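Local coordinates for protein glutathione S-Transferase (Caenorhabditis elegans, PDB 1YQ1) that probably catalyses the conjugation of glutathione to electrophilic substrates, displacing a halide ion, as a sigma-class glutathione S-transferase, at residues 88-93 with 155-160; 15-20 with 159-164; 104-109 with 121-126. All blocks are in the same frame, centred on the assembly; numbering follows the deposited sequence.

Contact 1: residues 88-93 with 155-160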
# COMPACT_ATOMS: atom_id res chain seq x y z
N TRP A 88 0.49 12.88 2.28
CA TRP A 88 1.38 12.46 3.35
C TRP A 88 0.73 11.39 4.19
O TRP A 88 1.41 10.47 4.64
CB TRP A 88 1.82 13.65 4.19
CG TRP A 88 3.09 14.20 3.66
CD1 TRP A 88 3.24 14.99 2.55
CD2 TRP A 88 4.41 13.89 4.11
NE1 TRP A 88 4.58 15.18 2.29
CE2 TRP A 88 5.31 14.51 3.23
CE3 TRP A 88 4.91 13.13 5.18
CZ2 TRP A 88 6.70 14.40 3.37
CZ3 TRP A 88 6.28 13.02 5.32
CH2 TRP A 88 7.16 13.65 4.42
N VAL A 89 -0.57 11.51 4.40
CA VAL A 89 -1.29 10.49 5.15
C VAL A 89 -1.11 9.18 4.37
O VAL A 89 -0.81 8.14 4.95
CB VAL A 89 -2.81 10.82 5.27
CG1 VAL A 89 -3.55 9.65 5.90
CG2 VAL A 89 -3.00 12.06 6.12
N ASP A 90 -1.28 9.26 3.04
CA ASP A 90 -1.12 8.10 2.17
C ASP A 90 0.28 7.54 2.32
O ASP A 90 0.47 6.32 2.33
CB ASP A 90 -1.33 8.48 0.72
CG ASP A 90 -2.78 8.67 0.38
OD1 ASP A 90 -3.62 8.02 1.02
OD2 ASP A 90 -3.09 9.46 -0.55
N ALA A 91 1.25 8.43 2.43
CA ALA A 91 2.64 8.03 2.57
C ALA A 91 2.92 7.40 3.91
O ALA A 91 3.59 6.38 3.98
CB ALA A 91 3.54 9.23 2.37
N VAL A 92 2.42 7.99 4.98
CA VAL A 92 2.67 7.42 6.29
C VAL A 92 2.00 6.06 6.32
O VAL A 92 2.51 5.13 6.93
CB VAL A 92 2.14 8.36 7.43
CG1 VAL A 92 0.66 8.47 7.34
CG2 VAL A 92 2.57 7.86 8.80
N HIS A 93 0.87 5.93 5.63
CA HIS A 93 0.16 4.64 5.57
C HIS A 93 1.01 3.57 4.87
O HIS A 93 1.13 2.44 5.36
CB HIS A 93 -1.18 4.78 4.85
CG HIS A 93 -1.96 3.50 4.77
ND1 HIS A 93 -1.79 2.58 3.76
CD2 HIS A 93 -2.89 2.98 5.61
CE1 HIS A 93 -2.59 1.55 3.97
NE2 HIS A 93 -3.26 1.76 5.09
N ILE A 155 -6.71 14.56 13.63
CA ILE A 155 -6.56 13.12 13.48
C ILE A 155 -6.71 12.77 12.00
O ILE A 155 -7.32 13.52 11.24
CB ILE A 155 -7.63 12.38 14.31
CG1 ILE A 155 -7.22 10.93 14.54
CG2 ILE A 155 -8.99 12.46 13.61
CD1 ILE A 155 -8.13 10.20 15.50
N THR A 156 -6.15 11.63 11.61
CA THR A 156 -6.22 11.15 10.23
C THR A 156 -6.29 9.63 10.27
O THR A 156 -5.88 9.01 11.27
CB THR A 156 -4.95 11.53 9.44
OG1 THR A 156 -3.98 12.09 10.33
CG2 THR A 156 -5.27 12.54 8.37
N PHE A 157 -6.81 9.01 9.22
CA PHE A 157 -6.91 7.55 9.21
C PHE A 157 -5.52 6.94 9.32
O PHE A 157 -5.39 5.75 9.61
CB PHE A 157 -7.65 7.03 7.96
CG PHE A 157 -6.80 6.95 6.71
CD1 PHE A 157 -5.84 5.96 6.57
CD2 PHE A 157 -7.02 7.82 5.65
CE1 PHE A 157 -5.11 5.84 5.39
CE2 PHE A 157 -6.30 7.71 4.47
CZ PHE A 157 -5.34 6.71 4.34
N ALA A 158 -4.49 7.76 9.11
CA ALA A 158 -3.11 7.29 9.21
C ALA A 158 -2.79 6.97 10.66
O ALA A 158 -2.14 5.97 10.95
CB ALA A 158 -2.16 8.35 8.72
N ASP A 159 -3.25 7.83 11.58
CA ASP A 159 -3.01 7.64 13.00
C ASP A 159 -3.68 6.35 13.44
O ASP A 159 -3.09 5.54 14.16
CB ASP A 159 -3.58 8.80 13.83
CG ASP A 159 -2.89 10.13 13.56
OD1 ASP A 159 -1.67 10.25 13.84
OD2 ASP A 159 -3.57 11.05 13.06
N LEU A 160 -4.92 6.18 13.01
CA LEU A 160 -5.68 4.99 13.37
C LEU A 160 -4.79 3.79 13.10
O LEU A 160 -4.52 2.98 13.99
CB LEU A 160 -6.96 4.93 12.53
CG LEU A 160 -8.28 5.44 13.16
CD1 LEU A 160 -8.05 6.65 14.02
CD2 LEU A 160 -9.28 5.75 12.05
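Val89 and Phe157 lead a fully buried apolar contact inside the helical C-terminal half of the molecule, where helix 83-109 lies against the start of helix 157-171. The CA atoms come nearest at Val89 and Ala158, 5.5 Å apart, and so close an approach suits the small alanine. Val89 divides its branches: CG2 points at the methyl CG2 of Thr156, while CG1 sits over one face of the Phe157 ring, 3.8 Å from its centroid and 17° off the ring normal, a CH-pi contact. Phe157 reaches this position with CG between its own N and carbonyl carbon (chi1 81°). The segment Thr156-Phe157-Ala158-Asp159 matches the capping-box sequence familiar at this helix in glutathione transferases. In this model the aspartate half is seen: Asp159 OD2 accepts a weak bond from Thr156 N at 3.0 Å, and Asp159 OD1 takes the amide of Leu150. At the ring's edge, His93 CD2 stands 3.6 Å from Phe157 CE1, the two ring planes turned 65° apart. Asp90 OD1 also lies near the ring plane, 4.0 Å from Phe157 CZ, where the slightly positive ring edge may suit an anion, although its salt-bridge partner is Arg70. Another side of helix 83-109 faces the second subunit: Trp88 NE1 bonds to Glu61 O of that chain, and Asp90 packs on its Ala67.

Contact 2: residues 15-20 with 159-164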
# COMPACT_ATOMS: atom_id res chain seq x y z
N GLY A 15 -8.51 -5.08 9.63
CA GLY A 15 -9.76 -4.36 9.59
C GLY A 15 -10.01 -3.38 10.70
O GLY A 15 -10.79 -2.43 10.53
N GLU A 16 -9.36 -3.58 11.84
CA GLU A 16 -9.56 -2.71 12.98
C GLU A 16 -9.52 -1.20 12.73
O GLU A 16 -10.37 -0.47 13.25
CB GLU A 16 -8.57 -3.07 14.08
CG GLU A 16 -9.02 -2.60 15.46
CD GLU A 16 -10.45 -3.01 15.79
OE1 GLU A 16 -10.96 -4.00 15.22
OE2 GLU A 16 -11.07 -2.33 16.65
N PRO A 17 -8.53 -0.70 11.96
CA PRO A 17 -8.49 0.75 11.71
C PRO A 17 -9.74 1.22 10.99
O PRO A 17 -10.17 2.35 11.18
CB PRO A 17 -7.24 0.91 10.88
CG PRO A 17 -6.35 -0.11 11.44
CD PRO A 17 -7.27 -1.32 11.54
N ILE A 18 -10.32 0.34 10.17
CA ILE A 18 -11.53 0.69 9.46
C ILE A 18 -12.65 0.82 10.48
O ILE A 18 -13.50 1.72 10.38
CB ILE A 18 -11.89 -0.39 8.45
CG1 ILE A 18 -10.75 -0.55 7.45
CG2 ILE A 18 -13.15 -0.00 7.70
CD1 ILE A 18 -10.99 -1.67 6.46
N ARG A 19 -12.67 -0.08 11.46
CA ARG A 19 -13.68 -0.05 12.51
C ARG A 19 -13.52 1.24 13.29
O ARG A 19 -14.49 1.96 13.52
CB ARG A 19 -13.53 -1.25 13.46
CG ARG A 19 -13.98 -2.57 12.85
CD ARG A 19 -13.41 -3.76 13.61
NE ARG A 19 -13.81 -5.03 12.99
CZ ARG A 19 -13.20 -6.20 13.19
NH1 ARG A 19 -12.15 -6.30 14.00
NH2 ARG A 19 -13.66 -7.28 12.58
N LEU A 20 -12.28 1.54 13.68
CA LEU A 20 -12.01 2.77 14.43
C LEU A 20 -12.49 4.01 13.67
O LEU A 20 -12.89 5.00 14.28
CB LEU A 20 -10.51 2.88 14.71
CG LEU A 20 -10.05 1.82 15.70
CD1 LEU A 20 -8.55 1.69 15.73
CD2 LEU A 20 -10.58 2.20 17.06
N ASP A 159 -3.25 7.83 11.58
CA ASP A 159 -3.01 7.64 13.00
C ASP A 159 -3.68 6.35 13.44
O ASP A 159 -3.09 5.54 14.16
CB ASP A 159 -3.58 8.80 13.83
CG ASP A 159 -2.89 10.13 13.56
OD1 ASP A 159 -1.67 10.25 13.84
OD2 ASP A 159 -3.57 11.05 13.06
N LEU A 160 -4.92 6.18 13.01
CA LEU A 160 -5.68 4.99 13.37
C LEU A 160 -4.79 3.79 13.10
O LEU A 160 -4.52 2.98 13.99
CB LEU A 160 -6.96 4.93 12.53
CG LEU A 160 -8.28 5.44 13.16
CD1 LEU A 160 -8.05 6.65 14.02
CD2 LEU A 160 -9.28 5.75 12.05
N VAL A 161 -4.29 3.71 11.87
CA VAL A 161 -3.44 2.61 11.44
C VAL A 161 -2.17 2.45 12.28
O VAL A 161 -1.78 1.34 12.62
CB VAL A 161 -3.07 2.80 9.93
CG1 VAL A 161 -1.59 2.76 9.73
CG2 VAL A 161 -3.74 1.73 9.10
N VAL A 162 -1.53 3.56 12.63
CA VAL A 162 -0.28 3.51 13.38
C VAL A 162 -0.43 3.13 14.85
O VAL A 162 0.34 2.30 15.35
CB VAL A 162 0.48 4.86 13.27
CG1 VAL A 162 1.86 4.74 13.90
CG2 VAL A 162 0.59 5.26 11.82
N VAL A 163 -1.40 3.72 15.55
CA VAL A 163 -1.57 3.38 16.96
C VAL A 163 -2.03 1.94 17.13
O VAL A 163 -1.52 1.23 17.99
CB VAL A 163 -2.57 4.32 17.68
CG1 VAL A 163 -2.11 5.75 17.58
CG2 VAL A 163 -3.94 4.16 17.11
N ASP A 164 -2.98 1.49 16.30
CA ASP A 164 -3.42 0.11 16.43
C ASP A 164 -2.22 -0.83 16.44
O ASP A 164 -2.07 -1.63 17.36
CB ASP A 164 -4.35 -0.30 15.29
CG ASP A 164 -5.18 -1.52 15.66
OD1 ASP A 164 -6.02 -1.39 16.59
OD2 ASP A 164 -4.98 -2.60 15.06
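Pro17 CB points toward helix 157-171, and its ring CG meets Val161 CG2 at 4.0 Å, the two side chains meeting at a slant. Leu20, one turn further along the same helix face, lays CB against Leu160 CG at 3.7 Å. Leu160 is thus shared: its CD2 also lies 3.6 Å from Pro17 O. Compact apolar groups suit this part of the buried interface, and proline, lacking an N-H, is readily accepted near the start of a helix. The axes of 16-20 and 159-164 approach to 8.9 Å with their directions 127° apart. This is an interdomain contact of the transferase fold: helix 16-25 belongs to the thioredoxin-like N-terminal domain, helix 157-171 to the all-helical C-terminal domain. Glu16 and Asp164 meet at about a right angle, and it is the methylene CG of Glu16 that touches, 3.4 Å from Asp164 OD1. With CG anti to the backbone N (chi1 -159°) and the chain bent at the next bond, Glu16 leads its carboxylate away from the aspartate, leaving Glu16 OE2 5.1 Å from Asp164 OD1. Its acid group is firmly held: OE1 receives Arg19 NH1 in a nearly straight salt bridge of 2.9 Å, lying in the guanidinium plane, while Tyr199 and Arg203 bind OE2. Asp164 OD1 has a long, weak ion pair with Arg12.

Contact 3: residues 104-109 with 121-126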
# COMPACT_ATOMS: atom_id res chain seq x y z
N LYS A 104 5.47 -9.07 10.60
CA LYS A 104 4.99 -10.41 10.33
C LYS A 104 6.24 -11.26 10.19
O LYS A 104 6.39 -12.30 10.84
CB LYS A 104 4.19 -10.44 9.03
CG LYS A 104 3.17 -9.31 8.90
CD LYS A 104 2.07 -9.35 9.97
CE LYS A 104 0.70 -9.72 9.38
NZ LYS A 104 0.29 -8.84 8.24
N LYS A 105 7.16 -10.79 9.34
CA LYS A 105 8.43 -11.48 9.09
C LYS A 105 9.14 -11.84 10.37
O LYS A 105 10.05 -12.65 10.36
CB LYS A 105 9.35 -10.60 8.24
CG LYS A 105 9.32 -10.90 6.75
CD LYS A 105 10.40 -10.13 6.01
CE LYS A 105 10.68 -10.77 4.65
NZ LYS A 105 11.13 -12.19 4.79
N PHE A 106 8.74 -11.22 11.47
CA PHE A 106 9.36 -11.50 12.76
C PHE A 106 8.50 -12.47 13.54
O PHE A 106 8.93 -13.59 13.82
CB PHE A 106 9.52 -10.23 13.57
CG PHE A 106 10.32 -10.40 14.82
CD1 PHE A 106 11.52 -11.10 14.80
CD2 PHE A 106 9.89 -9.84 16.02
CE1 PHE A 106 12.30 -11.24 15.95
CE2 PHE A 106 10.65 -9.97 17.18
CZ PHE A 106 11.86 -10.67 17.15
N ALA A 107 7.29 -12.03 13.90
CA ALA A 107 6.35 -12.86 14.65
C ALA A 107 6.42 -14.30 14.18
O ALA A 107 6.36 -15.24 14.99
CB ALA A 107 4.92 -12.32 14.46
N ALA A 108 6.55 -14.46 12.87
CA ALA A 108 6.65 -15.77 12.24
C ALA A 108 7.87 -16.50 12.78
O ALA A 108 7.76 -17.59 13.36
CB ALA A 108 6.75 -15.60 10.72
N GLU A 109 9.04 -15.90 12.59
CA GLU A 109 10.30 -16.47 13.05
C GLU A 109 10.42 -16.45 14.56
O GLU A 109 11.27 -17.13 15.13
CB GLU A 109 11.46 -15.68 12.44
CG GLU A 109 12.82 -16.08 12.97
CD GLU A 109 13.78 -16.47 11.86
OE1 GLU A 109 13.36 -16.45 10.68
OE2 GLU A 109 14.95 -16.80 12.18
N LYS A 121 18.07 -14.17 18.02
CA LYS A 121 17.93 -12.76 18.24
C LYS A 121 18.51 -12.06 17.02
O LYS A 121 18.25 -10.89 16.80
CB LYS A 121 18.71 -12.33 19.49
CG LYS A 121 18.18 -12.90 20.79
CD LYS A 121 16.80 -12.37 21.10
CE LYS A 121 16.79 -10.85 21.15
NZ LYS A 121 17.77 -10.34 22.13
N PHE A 122 19.31 -12.78 16.22
CA PHE A 122 19.91 -12.15 15.04
C PHE A 122 18.81 -11.63 14.13
O PHE A 122 18.92 -10.53 13.58
CB PHE A 122 20.80 -13.13 14.26
CG PHE A 122 21.68 -12.46 13.21
CD1 PHE A 122 21.85 -11.07 13.19
CD2 PHE A 122 22.33 -13.22 12.24
CE1 PHE A 122 22.66 -10.46 12.23
CE2 PHE A 122 23.15 -12.61 11.28
CZ PHE A 122 23.31 -11.23 11.27
N ARG A 123 17.74 -12.41 13.97
CA ARG A 123 16.63 -11.97 13.14
C ARG A 123 16.03 -10.79 13.90
O ARG A 123 15.45 -9.89 13.32
CB ARG A 123 15.61 -13.09 12.99
CG ARG A 123 14.49 -12.76 12.02
CD ARG A 123 15.02 -12.55 10.62
NE ARG A 123 13.98 -12.18 9.66
CZ ARG A 123 13.27 -11.05 9.70
NH1 ARG A 123 13.49 -10.15 10.65
NH2 ARG A 123 12.35 -10.81 8.76
N SER A 124 16.20 -10.82 15.22
CA SER A 124 15.71 -9.77 16.10
C SER A 124 16.62 -8.53 16.01
O SER A 124 16.28 -7.47 16.52
CB SER A 124 15.65 -10.29 17.54
OG SER A 124 14.82 -9.49 18.36
N GLU A 125 17.79 -8.69 15.36
CA GLU A 125 18.77 -7.60 15.15
C GLU A 125 18.82 -7.48 13.64
O GLU A 125 19.88 -7.50 13.00
CB GLU A 125 20.14 -8.02 15.68
CG GLU A 125 20.12 -8.82 16.98
CD GLU A 125 19.32 -8.16 18.10
OE1 GLU A 125 18.71 -7.08 17.87
OE2 GLU A 125 19.29 -8.72 19.22
N PHE A 126 17.63 -7.35 13.07
CA PHE A 126 17.35 -7.31 11.64
C PHE A 126 15.94 -6.65 11.68
O PHE A 126 15.57 -5.84 10.83
CB PHE A 126 17.30 -8.79 11.21
CG PHE A 126 17.05 -9.04 9.75
CD1 PHE A 126 15.86 -8.65 9.15
CD2 PHE A 126 17.96 -9.79 9.02
CE1 PHE A 126 15.57 -9.03 7.84
CE2 PHE A 126 17.68 -10.18 7.71
CZ PHE A 126 16.48 -9.81 7.11
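A first torsion that sets CG opposite the backbone N (chi1 -174°) and a bend at the second (chi2 63°) send Arg123 out from its helix and fold its guanidinium toward Lys105, leaving CB and CG for Glu109 to cover. The setting is an antiparallel helix hairpin: the end of helix 83-109 runs beside the beginning of helix 121-144, with local axes 171° apart in direction and 10.2 Å from each other at closest. With the axes this far apart, long side chains such as arginine and glutamate can bridge the gap, and their charged ends suit a partly exposed face. Glu109, with CG likewise anti to the backbone N and its chain bent at the second torsion, slants across Arg123 and brings CG within 3.8 Å of Arg123 CG. Its OE1 stays 4.4 Å from Arg123 NE and well out of the guanidinium plane, so the charges are near one another without a salt bridge. Replacing Glu109 by an alanine would probably leave the CB and CG of Arg123 uncovered on that side and deprive its guanidinium of a nearby negative charge. Lys105 O lies over one face of that guanidinium, 3.7 Å from Arg123 CZ, but at a poor angle for bonding; Phe126 CD1 lies over the opposite face. In the guanidinium plane Lys105 CD reaches its edge, while Lys105 NZ remains 4.4 Å from Arg123 NH2, like charges that solvent would be expected to screen. Deeper between the helices, the Phe106 ring stacks on Phe127, and Phe106 CZ lies 3.4 Å from Ser124 OG.

In the fold
Contacts 1 and 2 are neighbours on helix 157-171, their centres about 10 Å apart, sharing Asp159 and Leu160. They meet where His93 CD2 packs on Val161 CG2 at 3.8 Å. By taking part in both, helix 157-171 joins the core of the C-terminal domain to the thioredoxin-like domain. Contact 3 lies apart, its centre about 26 Å from that of contact 1 and 24 Å from that of contact 2; helix 83-109 runs continuously from contact 1 to contact 3. Along the chain, contact 3 nests inside the loops closed by both others. In related transferases glutathione binds mainly to the thioredoxin-like domain, beside the cleft to the helical domain, which places contact 2 probably closest to that site.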